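Long-range contact in Mutt/nudix family protein (PDB 2W4E), which probably hydrolyses ADP-ribose as a magnesium-dependent Nudix pyrophosphatase, the chain here being an N-terminally truncated form that holds the Nudix domain: residues G4-Q16 against G80-T92. Sequence-based numbering, arbitrary orientation.
Sequences GPRAVFILPVTAQ and GVVFYPLLALGVT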
# COMPACT_ATOMS: atom_id res chain seq x y z
N GLY A 4 -15.26 10.58 -9.59
CA GLY A 4 -13.94 10.30 -10.16
C GLY A 4 -13.77 8.86 -10.60
O GLY A 4 -14.66 8.04 -10.37
N PRO A 5 -12.65 8.55 -11.27
CA PRO A 5 -12.46 7.16 -11.67
C PRO A 5 -12.22 6.30 -10.42
O PRO A 5 -11.66 6.78 -9.43
CB PRO A 5 -11.21 7.21 -12.57
CG PRO A 5 -10.45 8.41 -12.11
CD PRO A 5 -11.45 9.37 -11.52
N ARG A 6 -12.70 5.06 -10.44
CA ARG A 6 -12.55 4.16 -9.30
C ARG A 6 -12.17 2.77 -9.80
O ARG A 6 -12.60 2.37 -10.87
CB ARG A 6 -13.85 4.07 -8.50
CG ARG A 6 -14.39 5.41 -8.00
CD ARG A 6 -15.71 5.29 -7.22
NE ARG A 6 -16.85 4.91 -8.07
CZ ARG A 6 -17.99 4.37 -7.63
NH1 ARG A 6 -18.18 4.12 -6.34
NH2 ARG A 6 -18.94 4.06 -8.50
N ALA A 7 -11.38 2.03 -9.02
CA ALA A 7 -11.17 0.60 -9.29
C ALA A 7 -11.35 -0.12 -7.96
O ALA A 7 -11.14 0.47 -6.88
CB ALA A 7 -9.78 0.37 -9.85
N VAL A 8 -11.72 -1.39 -8.05
CA VAL A 8 -11.91 -2.23 -6.88
C VAL A 8 -10.80 -3.28 -6.84
O VAL A 8 -10.38 -3.76 -7.88
CB VAL A 8 -13.33 -2.85 -6.90
CG1 VAL A 8 -13.54 -3.73 -8.14
CG2 VAL A 8 -13.57 -3.60 -5.64
N PHE A 9 -10.28 -3.57 -5.65
CA PHE A 9 -9.25 -4.58 -5.49
C PHE A 9 -9.83 -5.58 -4.52
O PHE A 9 -10.43 -5.20 -3.51
CB PHE A 9 -7.96 -3.97 -4.92
CG PHE A 9 -7.08 -3.36 -5.97
CD1 PHE A 9 -5.88 -3.96 -6.33
CD2 PHE A 9 -7.48 -2.19 -6.64
CE1 PHE A 9 -5.06 -3.43 -7.36
CE2 PHE A 9 -6.68 -1.66 -7.66
CZ PHE A 9 -5.47 -2.28 -8.01
N ILE A 10 -9.67 -6.85 -4.83
CA ILE A 10 -10.26 -7.93 -4.06
C ILE A 10 -9.23 -8.95 -3.67
O ILE A 10 -8.64 -9.64 -4.55
CB ILE A 10 -11.39 -8.68 -4.86
CG1 ILE A 10 -12.50 -7.73 -5.30
CG2 ILE A 10 -11.99 -9.83 -3.98
CD1 ILE A 10 -12.33 -7.25 -6.71
N LEU A 11 -9.07 -9.13 -2.38
CA LEU A 11 -8.29 -10.25 -1.88
C LEU A 11 -9.24 -11.45 -1.63
O LEU A 11 -9.99 -11.45 -0.67
CB LEU A 11 -7.56 -9.86 -0.58
CG LEU A 11 -6.89 -10.99 0.23
CD1 LEU A 11 -5.90 -11.78 -0.68
CD2 LEU A 11 -6.18 -10.33 1.45
N PRO A 12 -9.22 -12.48 -2.51
CA PRO A 12 -10.19 -13.56 -2.38
C PRO A 12 -9.58 -14.69 -1.53
O PRO A 12 -8.43 -15.12 -1.79
CB PRO A 12 -10.36 -14.03 -3.85
CG PRO A 12 -9.46 -13.15 -4.67
CD PRO A 12 -8.39 -12.72 -3.70
N VAL A 13 -10.31 -15.16 -0.52
CA VAL A 13 -9.80 -16.21 0.37
C VAL A 13 -10.83 -17.35 0.42
O VAL A 13 -12.03 -17.11 0.66
CB VAL A 13 -9.48 -15.67 1.77
CG1 VAL A 13 -9.19 -16.82 2.78
CG2 VAL A 13 -8.32 -14.62 1.75
N THR A 14 -10.36 -18.58 0.23
CA THR A 14 -11.25 -19.76 0.26
C THR A 14 -11.60 -20.18 1.71
O THR A 14 -10.97 -19.70 2.67
CB THR A 14 -10.59 -20.93 -0.46
OG1 THR A 14 -9.47 -21.41 0.33
CG2 THR A 14 -10.08 -20.47 -1.79
N ALA A 15 -12.60 -21.06 1.85
CA ALA A 15 -12.93 -21.71 3.13
C ALA A 15 -11.71 -22.37 3.76
O ALA A 15 -11.60 -22.43 4.98
CB ALA A 15 -14.06 -22.81 2.93
N GLN A 16 -10.79 -22.85 2.93
CA GLN A 16 -9.55 -23.48 3.39
C GLN A 16 -8.44 -22.49 3.76
O GLN A 16 -7.35 -22.91 4.12
CB GLN A 16 -9.01 -24.41 2.29
CG GLN A 16 -9.56 -25.81 2.28
CD GLN A 16 -11.06 -25.89 2.15
OE1 GLN A 16 -11.63 -25.43 1.14
NE2 GLN A 16 -11.71 -26.51 3.13
N GLY A 80 -6.01 11.44 -9.68
CA GLY A 80 -7.09 11.40 -8.70
C GLY A 80 -7.81 10.06 -8.50
O GLY A 80 -8.79 10.01 -7.75
N VAL A 81 -7.34 8.98 -9.14
CA VAL A 81 -8.01 7.66 -9.04
C VAL A 81 -8.00 7.16 -7.59
O VAL A 81 -7.01 7.38 -6.86
CB VAL A 81 -7.42 6.61 -9.99
CG1 VAL A 81 -6.07 6.18 -9.52
CG2 VAL A 81 -8.33 5.33 -10.07
N VAL A 82 -9.12 6.55 -7.16
CA VAL A 82 -9.22 5.91 -5.85
C VAL A 82 -9.36 4.39 -6.06
O VAL A 82 -10.12 3.93 -6.92
CB VAL A 82 -10.39 6.45 -5.01
CG1 VAL A 82 -10.45 5.82 -3.62
CG2 VAL A 82 -10.29 7.96 -4.88
N PHE A 83 -8.59 3.65 -5.26
CA PHE A 83 -8.64 2.20 -5.22
C PHE A 83 -9.39 1.80 -3.96
O PHE A 83 -9.05 2.26 -2.87
CB PHE A 83 -7.19 1.65 -5.18
CG PHE A 83 -6.52 1.64 -6.53
CD1 PHE A 83 -7.17 2.19 -7.65
CD2 PHE A 83 -5.22 1.15 -6.68
CE1 PHE A 83 -6.57 2.19 -8.89
CE2 PHE A 83 -4.60 1.13 -7.92
CZ PHE A 83 -5.23 1.65 -9.03
N TYR A 84 -10.43 0.98 -4.12
CA TYR A 84 -11.20 0.46 -3.01
C TYR A 84 -10.91 -1.01 -2.76
O TYR A 84 -11.32 -1.87 -3.55
CB TYR A 84 -12.71 0.66 -3.25
CG TYR A 84 -13.10 2.11 -3.18
CD1 TYR A 84 -13.32 2.74 -1.96
CD2 TYR A 84 -13.23 2.86 -4.35
CE1 TYR A 84 -13.66 4.08 -1.89
CE2 TYR A 84 -13.58 4.23 -4.30
CZ TYR A 84 -13.78 4.81 -3.07
OH TYR A 84 -14.10 6.13 -3.03
N PRO A 85 -10.22 -1.32 -1.66
CA PRO A 85 -9.91 -2.74 -1.41
C PRO A 85 -11.03 -3.47 -0.65
O PRO A 85 -11.69 -2.85 0.21
CB PRO A 85 -8.61 -2.70 -0.61
CG PRO A 85 -8.63 -1.38 0.11
CD PRO A 85 -9.49 -0.42 -0.75
N LEU A 86 -11.29 -4.73 -1.02
CA LEU A 86 -12.18 -5.59 -0.24
C LEU A 86 -11.55 -6.97 0.04
O LEU A 86 -10.87 -7.56 -0.84
CB LEU A 86 -13.58 -5.75 -0.87
CG LEU A 86 -14.45 -4.46 -0.95
CD1 LEU A 86 -14.31 -3.86 -2.30
CD2 LEU A 86 -15.95 -4.70 -0.62
N LEU A 87 -11.83 -7.48 1.22
CA LEU A 87 -11.56 -8.88 1.53
C LEU A 87 -12.80 -9.76 1.22
O LEU A 87 -13.89 -9.57 1.79
CB LEU A 87 -11.20 -8.99 2.99
CG LEU A 87 -11.05 -10.40 3.56
CD1 LEU A 87 -9.87 -11.17 2.84
CD2 LEU A 87 -10.80 -10.31 5.05
N ALA A 88 -12.63 -10.73 0.33
CA ALA A 88 -13.70 -11.70 0.02
C ALA A 88 -13.41 -13.06 0.70
O ALA A 88 -12.32 -13.64 0.54
CB ALA A 88 -13.87 -11.84 -1.51
N LEU A 89 -14.38 -13.57 1.46
CA LEU A 89 -14.18 -14.83 2.21
C LEU A 89 -15.08 -15.92 1.66
O LEU A 89 -16.04 -15.64 0.89
CB LEU A 89 -14.45 -14.59 3.71
CG LEU A 89 -13.49 -13.47 4.15
CD1 LEU A 89 -14.02 -12.63 5.27
CD2 LEU A 89 -12.05 -13.99 4.47
N GLY A 90 -14.79 -17.16 2.05
CA GLY A 90 -15.63 -18.28 1.58
C GLY A 90 -15.66 -18.43 0.07
O GLY A 90 -16.65 -18.90 -0.50
N VAL A 91 -14.55 -18.08 -0.60
CA VAL A 91 -14.52 -18.06 -2.06
C VAL A 91 -14.46 -19.47 -2.68
O VAL A 91 -13.70 -20.33 -2.23
CB VAL A 91 -13.34 -17.19 -2.60
CG1 VAL A 91 -13.38 -17.17 -4.14
CG2 VAL A 91 -13.44 -15.74 -2.01
N THR A 92 -15.35 -19.72 -3.64
CA THR A 92 -15.36 -20.97 -4.42
C THR A 92 -14.91 -20.65 -5.84
O THR A 92 -15.13 -19.54 -6.30
CB THR A 92 -16.81 -21.60 -4.48
OG1 THR A 92 -17.73 -20.62 -4.91
CG2 THR A 92 -17.25 -22.10 -3.10
O HOH W 1 -11.40 9.41 -8.25
O HOH W 2 -13.17 -18.14 4.05
O HOH W 3 -14.07 -22.04 -0.35
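Phe9 sets CE2 over one face of the Phe83 ring, near its rim, 3.3 Å from CD2 of Phe83, with the two ring planes 35° apart. Ala7 CB approaches the same Phe83 ring obliquely, 3.8 Å from CE1. On the other side of the sheet, Tyr84 carries Val82 CG1 on one ring face and Arg6 CG at its edge, in the ring plane; Arg6 CD lies 3.8 Å from Tyr84 CE2, and the guanidinium stands almost perpendicular to the ring. Strands 6-14 and 82-89 run parallel as neighbours in the mixed sheet of the Nudix fold, an alpha/beta/alpha sandwich. Helix 47-59, the Nudix-box helix that in this family probably holds magnesium ligands, packs on the side of Arg6, Val8, Pro12 and Tyr84, and helix 126-141 on that of Phe9, Leu11 and Pro85. Phe83 also packs on Gln75 of the second subunit. A ladder of backbone hydrogen bonds joins the strands, with Phe9 gripped through N to Tyr84 O and through O to Leu86 N. Val8 turns CG1 between its backbone N and carbonyl carbon (chi1 61°), and CG2 faces Leu86 CD1; the short 3.4 Å from CG2 to CD1 is doubtful, since Val8 has two conformers. Further along, Ile10 CG2 meets Ala88 CB, while Leu11 and Leu87 run alongside each other in the same direction, and Leu87 CD1 also reaches Val13 CG2. Beyond Leu89 the chain bends sharply at Gly90, whose positive phi (61°) suits glycine, and Val91 N takes up the ladder by bonding to Val13 O at 3.0 Å. Water molecules bridge both ends: one donates to Pro5 O and Gly80 O, and another accepts from Ala15 N at 2.8 Å while donating to Val91 O at 2.6 Å.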